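Side-chain contacts in glutathione transferase (Lolium rigidum, PDB 6ZB6), which probably conjugates glutathione to electrophilic xenobiotics, herbicides among them, as a phi-class glutathione transferase of a grass weed: residues P56-G61 against S72-R77; E148-R153 against K195-R200. One frame throughout, in Å; residues are numbered along the deposited sequence.

Contact 1 of 2, residues P56-G61 against S72-R77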
# COMPACT_ATOMS: atom_id res chain seq x y z
N PRO A 56 1.41 10.77 -2.60
CA PRO A 56 1.13 11.78 -1.58
C PRO A 56 2.23 12.81 -1.43
O PRO A 56 3.37 12.56 -1.82
CB PRO A 56 1.05 10.95 -0.30
CG PRO A 56 2.06 9.87 -0.52
CD PRO A 56 1.85 9.49 -2.00
N ALA A 57 1.88 13.96 -0.86
CA ALA A 57 2.85 14.75 -0.10
C ALA A 57 2.38 14.80 1.34
O ALA A 57 1.30 14.32 1.67
CB ALA A 57 3.02 16.15 -0.69
N PHE A 58 3.17 15.41 2.22
CA PHE A 58 2.89 15.29 3.64
C PHE A 58 3.44 16.51 4.34
O PHE A 58 4.53 16.98 4.01
CB PHE A 58 3.51 14.00 4.19
CG PHE A 58 3.46 13.87 5.68
CD1 PHE A 58 4.51 14.35 6.47
CD2 PHE A 58 2.40 13.23 6.29
CE1 PHE A 58 4.46 14.22 7.85
CE2 PHE A 58 2.36 13.07 7.67
CZ PHE A 58 3.39 13.55 8.45
N GLN A 59 2.70 17.02 5.33
CA GLN A 59 3.19 18.15 6.12
C GLN A 59 2.97 17.89 7.60
O GLN A 59 1.88 17.49 8.02
CB GLN A 59 2.50 19.46 5.70
CG GLN A 59 3.11 20.71 6.36
CD GLN A 59 2.31 21.96 6.06
OE1 GLN A 59 1.37 21.94 5.25
NE2 GLN A 59 2.67 23.06 6.71
N ASP A 60 4.02 18.10 8.38
CA ASP A 60 3.96 18.11 9.84
C ASP A 60 4.61 19.42 10.25
O ASP A 60 5.83 19.50 10.32
CB ASP A 60 4.69 16.91 10.42
CG ASP A 60 4.63 16.87 11.93
OD1 ASP A 60 3.94 17.73 12.52
OD2 ASP A 60 5.25 15.96 12.53
N GLY A 61 3.80 20.45 10.51
CA GLY A 61 4.36 21.75 10.85
C GLY A 61 5.13 22.32 9.68
O GLY A 61 4.57 22.50 8.60
N SER A 72 5.55 7.19 5.71
CA SER A 72 4.99 6.20 6.62
C SER A 72 5.95 5.89 7.76
O SER A 72 5.52 5.77 8.92
CB SER A 72 4.64 4.91 5.87
OG SER A 72 3.62 5.15 4.91
N LYS A 73 7.24 5.74 7.46
CA LYS A 73 8.19 5.46 8.54
C LYS A 73 8.31 6.64 9.49
O LYS A 73 8.46 6.46 10.70
CB LYS A 73 9.56 5.07 7.96
CG LYS A 73 9.54 3.67 7.33
CD LYS A 73 10.94 3.17 6.98
CE LYS A 73 11.48 3.90 5.75
NZ LYS A 73 12.71 3.27 5.17
N TYR A 74 8.23 7.87 8.97
CA TYR A 74 8.24 9.03 9.86
C TYR A 74 7.05 9.00 10.80
O TYR A 74 7.18 9.30 12.00
CB TYR A 74 8.23 10.32 9.03
CG TYR A 74 8.05 11.57 9.87
CD1 TYR A 74 9.15 12.19 10.46
CD2 TYR A 74 6.79 12.13 10.07
CE1 TYR A 74 9.00 13.33 11.23
CE2 TYR A 74 6.63 13.27 10.84
CZ TYR A 74 7.74 13.87 11.41
OH TYR A 74 7.60 15.00 12.17
N VAL A 75 5.87 8.65 10.28
CA VAL A 75 4.68 8.54 11.13
C VAL A 75 4.89 7.49 12.21
O VAL A 75 4.61 7.72 13.40
CB VAL A 75 3.45 8.21 10.27
CG1 VAL A 75 2.33 7.64 11.15
CG2 VAL A 75 2.99 9.45 9.53
N LEU A 76 5.39 6.31 11.82
CA LEU A 76 5.56 5.22 12.78
C LEU A 76 6.54 5.58 13.88
O LEU A 76 6.35 5.21 15.05
CB LEU A 76 6.01 3.96 12.05
CG LEU A 76 4.94 3.39 11.12
CD1 LEU A 76 5.50 2.25 10.31
CD2 LEU A 76 3.69 2.99 11.89
N ARG A 77 7.60 6.31 13.53
CA ARG A 77 8.59 6.71 14.53
C ARG A 77 8.08 7.83 15.41
O ARG A 77 8.22 7.78 16.64
CB ARG A 77 9.89 7.11 13.84
CG ARG A 77 10.64 5.95 13.22
CD ARG A 77 11.73 6.44 12.26
NE ARG A 77 12.32 5.31 11.55
CZ ARG A 77 12.85 5.37 10.34
NH1 ARG A 77 12.90 6.53 9.69
NH2 ARG A 77 13.35 4.27 9.78
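Phe58 and Tyr74 make the apolar half of this contact, in which strand 57-60 is covered by helix 68-78. Phe58 meets the tyrosine through CE1 and CZ: its CE1 lies 3.8 Å from Tyr74 CE2, and CZ sits close to the same side of the tyrosine. With planes 68° apart and centroids 5.8 Å apart the rings meet obliquely. Phe58 reaches the helix because its CG stands anti to the backbone N (chi1 171°), and its other flank, through CE2, meets the Val75 methyl CG2 at 4.1 Å. This side is tightly packed: Phe58 also touches Val4 and Leu65 of the neighbouring strands, and Val75 rests on Leu22 of helix 13-24. The layer belongs to the thioredoxin-like N-terminal domain, where helices pack on a four-stranded mixed sheet. The axes of strand 57-60 and helix segment 72-77 are 10.9 Å apart, so side chains bridge the gap.

Toward solvent the contact changes character. Asp60 and Tyr74 are both partly exposed, and the pair is joined by one hydrogen bond, Tyr74 OH to Asp60 OD2, 2.6 Å long. The carboxylate oxygen lies in the tyrosine plane at the ring edge, whereas the hydroxyl meets OD2 on its anti side, 30° out of the carboxylate plane. Lys78 NZ forms a salt bridge with the same oxygen. Two donors on OD2 would be expected to stabilise the negative charge of Asp60 and to restrict rotation of its carboxylate, tying the end of the strand to the helix.

Contact 2 of 2, residues E148-R153 against K195-R200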
# COMPACT_ATOMS: atom_id res chain seq x y z
N GLU A 148 4.24 -18.28 -5.40
CA GLU A 148 4.81 -19.55 -4.96
C GLU A 148 5.84 -19.35 -3.85
O GLU A 148 5.90 -20.15 -2.91
CB GLU A 148 5.42 -20.29 -6.15
CG GLU A 148 4.35 -20.86 -7.11
CD GLU A 148 4.92 -21.44 -8.39
OE1 GLU A 148 6.15 -21.60 -8.49
OE2 GLU A 148 4.12 -21.72 -9.31
N VAL A 149 6.66 -18.31 -3.96
CA VAL A 149 7.63 -18.02 -2.90
C VAL A 149 6.92 -17.55 -1.63
O VAL A 149 7.25 -17.98 -0.52
CB VAL A 149 8.66 -16.98 -3.38
CG1 VAL A 149 9.59 -16.59 -2.23
CG2 VAL A 149 9.45 -17.52 -4.57
N TYR A 150 5.92 -16.67 -1.78
CA TYR A 150 5.18 -16.21 -0.61
C TYR A 150 4.48 -17.37 0.08
O TYR A 150 4.43 -17.44 1.31
CB TYR A 150 4.15 -15.15 -1.01
CG TYR A 150 4.68 -13.72 -1.07
CD1 TYR A 150 5.79 -13.39 -1.86
CD2 TYR A 150 4.06 -12.70 -0.38
CE1 TYR A 150 6.26 -12.09 -1.93
CE2 TYR A 150 4.53 -11.38 -0.44
CZ TYR A 150 5.62 -11.09 -1.22
OH TYR A 150 6.09 -9.79 -1.26
N GLU A 151 3.93 -18.29 -0.71
CA GLU A 151 3.23 -19.44 -0.14
C GLU A 151 4.16 -20.26 0.73
O GLU A 151 3.79 -20.68 1.83
CB GLU A 151 2.64 -20.28 -1.26
CG GLU A 151 1.92 -21.53 -0.79
CD GLU A 151 0.62 -21.22 -0.07
OE1 GLU A 151 0.14 -20.07 -0.11
OE2 GLU A 151 0.06 -22.15 0.52
N ALA A 152 5.39 -20.51 0.25
CA ALA A 152 6.37 -21.24 1.05
C ALA A 152 6.75 -20.44 2.29
O ALA A 152 6.83 -21.01 3.39
CB ALA A 152 7.60 -21.55 0.20
N ARG A 153 6.97 -19.13 2.15
CA ARG A 153 7.37 -18.31 3.28
C ARG A 153 6.27 -18.27 4.35
O ARG A 153 6.55 -18.40 5.55
CB ARG A 153 7.70 -16.89 2.80
CG ARG A 153 8.06 -15.90 3.89
CD ARG A 153 9.46 -16.13 4.40
NE ARG A 153 9.80 -15.18 5.46
CZ ARG A 153 10.77 -15.38 6.34
NH1 ARG A 153 11.49 -16.48 6.27
NH2 ARG A 153 11.01 -14.48 7.29
N LYS A 195 -3.50 -16.62 0.94
CA LYS A 195 -4.84 -16.09 1.13
C LYS A 195 -5.14 -15.85 2.60
O LYS A 195 -5.81 -14.88 2.96
CB LYS A 195 -5.90 -17.03 0.55
CG LYS A 195 -7.32 -16.51 0.76
CD LYS A 195 -7.84 -15.72 -0.42
CE LYS A 195 -9.37 -15.60 -0.39
NZ LYS A 195 -10.05 -16.51 -1.37
N ALA A 196 -4.67 -16.75 3.47
CA ALA A 196 -4.95 -16.59 4.90
C ALA A 196 -4.22 -15.37 5.47
O ALA A 196 -4.75 -14.67 6.34
CB ALA A 196 -4.52 -17.84 5.66
N TRP A 197 -2.98 -15.18 5.04
CA TRP A 197 -2.23 -13.97 5.37
C TRP A 197 -2.98 -12.73 4.93
O TRP A 197 -3.15 -11.77 5.70
CB TRP A 197 -0.86 -14.08 4.70
CG TRP A 197 -0.05 -12.82 4.57
CD1 TRP A 197 0.72 -12.23 5.54
CD2 TRP A 197 0.16 -12.06 3.38
NE1 TRP A 197 1.36 -11.13 5.03
CE2 TRP A 197 1.05 -11.01 3.71
CE3 TRP A 197 -0.31 -12.16 2.06
CZ2 TRP A 197 1.45 -10.05 2.78
CZ3 TRP A 197 0.09 -11.22 1.14
CH2 TRP A 197 0.98 -10.17 1.50
N TRP A 198 -3.45 -12.73 3.67
CA TRP A 198 -4.22 -11.59 3.17
C TRP A 198 -5.44 -11.33 4.04
O TRP A 198 -5.74 -10.17 4.36
CB TRP A 198 -4.62 -11.82 1.71
CG TRP A 198 -5.44 -10.68 1.15
CD1 TRP A 198 -6.73 -10.74 0.72
CD2 TRP A 198 -5.03 -9.32 1.00
NE1 TRP A 198 -7.15 -9.50 0.29
CE2 TRP A 198 -6.12 -8.61 0.46
CE3 TRP A 198 -3.85 -8.62 1.27
CZ2 TRP A 198 -6.07 -7.24 0.18
CZ3 TRP A 198 -3.79 -7.25 0.99
CH2 TRP A 198 -4.89 -6.57 0.46
N GLU A 199 -6.17 -12.39 4.44
CA GLU A 199 -7.35 -12.19 5.26
C GLU A 199 -7.01 -11.66 6.63
O GLU A 199 -7.78 -10.87 7.20
CB GLU A 199 -8.14 -13.50 5.37
CG GLU A 199 -8.63 -13.98 4.04
CD GLU A 199 -9.87 -13.27 3.55
OE1 GLU A 199 -10.18 -12.15 4.03
OE2 GLU A 199 -10.57 -13.85 2.68
N ARG A 200 -5.87 -12.06 7.19
CA ARG A 200 -5.43 -11.47 8.45
C ARG A 200 -5.19 -9.97 8.28
O ARG A 200 -5.61 -9.17 9.13
CB ARG A 200 -4.17 -12.17 8.96
CG ARG A 200 -4.43 -13.53 9.60
CD ARG A 200 -3.21 -14.01 10.38
NE ARG A 200 -2.13 -14.43 9.50
CZ ARG A 200 -2.07 -15.61 8.88
NH1 ARG A 200 -3.03 -16.51 9.06
NH2 ARG A 200 -1.05 -15.89 8.09
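Tyr150 turns one edge of its ring toward the face of the Trp197 indole, an offset edge-to-face pair that joins segments 148-153 and 195-200, on helices 133-156 and 192-202. The planes stand 68° apart, and the centroid of the phenol ring is 6.0 Å from that of the six-membered indole ring. The closest atoms are Tyr150 CE2 and Trp197 CH2, at 4.2 Å. CH2 lies near the plane of the tyrosine, at its edge, but CE2 approaches the indole obliquely, which agrees with the offset. The contact is small, with 73 Å² buried over both sides.

Both side chains leave their helices toward the partner helix. In Trp197 the torsion about CA-CB places CG anti to the backbone N (chi1 163°), and the benzo end of the indole is thereby brought up to the phenol. This is helix-helix packing inside the all-helical C-terminal domain of the glutathione transferase fold, and both rings are buried in it. His172 fills in the cluster: it lies edge-to-face with Trp197, and its NE2 is hydrogen-bonded to Tyr150 OH. The indole NE1 is hydrogen-bonded to Asp169 OD1, so the polar atoms of both aromatics are satisfied by residues of the chain between the two helices.

Glu151 comes nearer to segment 195-200 at its end than at its base, with OE1 still 5.1 Å from Lys195 N. Its partners sit just before that segment: OE1 accepts a hydrogen bond from Val194 N, and OE2 pairs with His193 ND1, so the carboxylate grips the early part of helix 192-202 through both oxygens.

Contact 1 (56-61 with 72-77) and contact 2 (148-153 with 195-200) lie in different domains, the thioredoxin-like N-terminal one and the helical C-terminal one, and follow each other along the chain. Their centres are 29 Å apart, on opposite sides of the chain's centre, and their nearest atoms remain about 15 Å from each other. The strand segment of contact 1 leads to bound S-(p-nitrobenzyl)glutathione through Pro56, which follows a cis peptide bond and does not itself touch segment 72-77; the Phe58 side chain, which does, stays about 9 Å from the ligand. A bound sodium ion lies about 9 Å from the Tyr150 side chain in contact 2, and one lies about 10 Å from the Val75 side chain in contact 1.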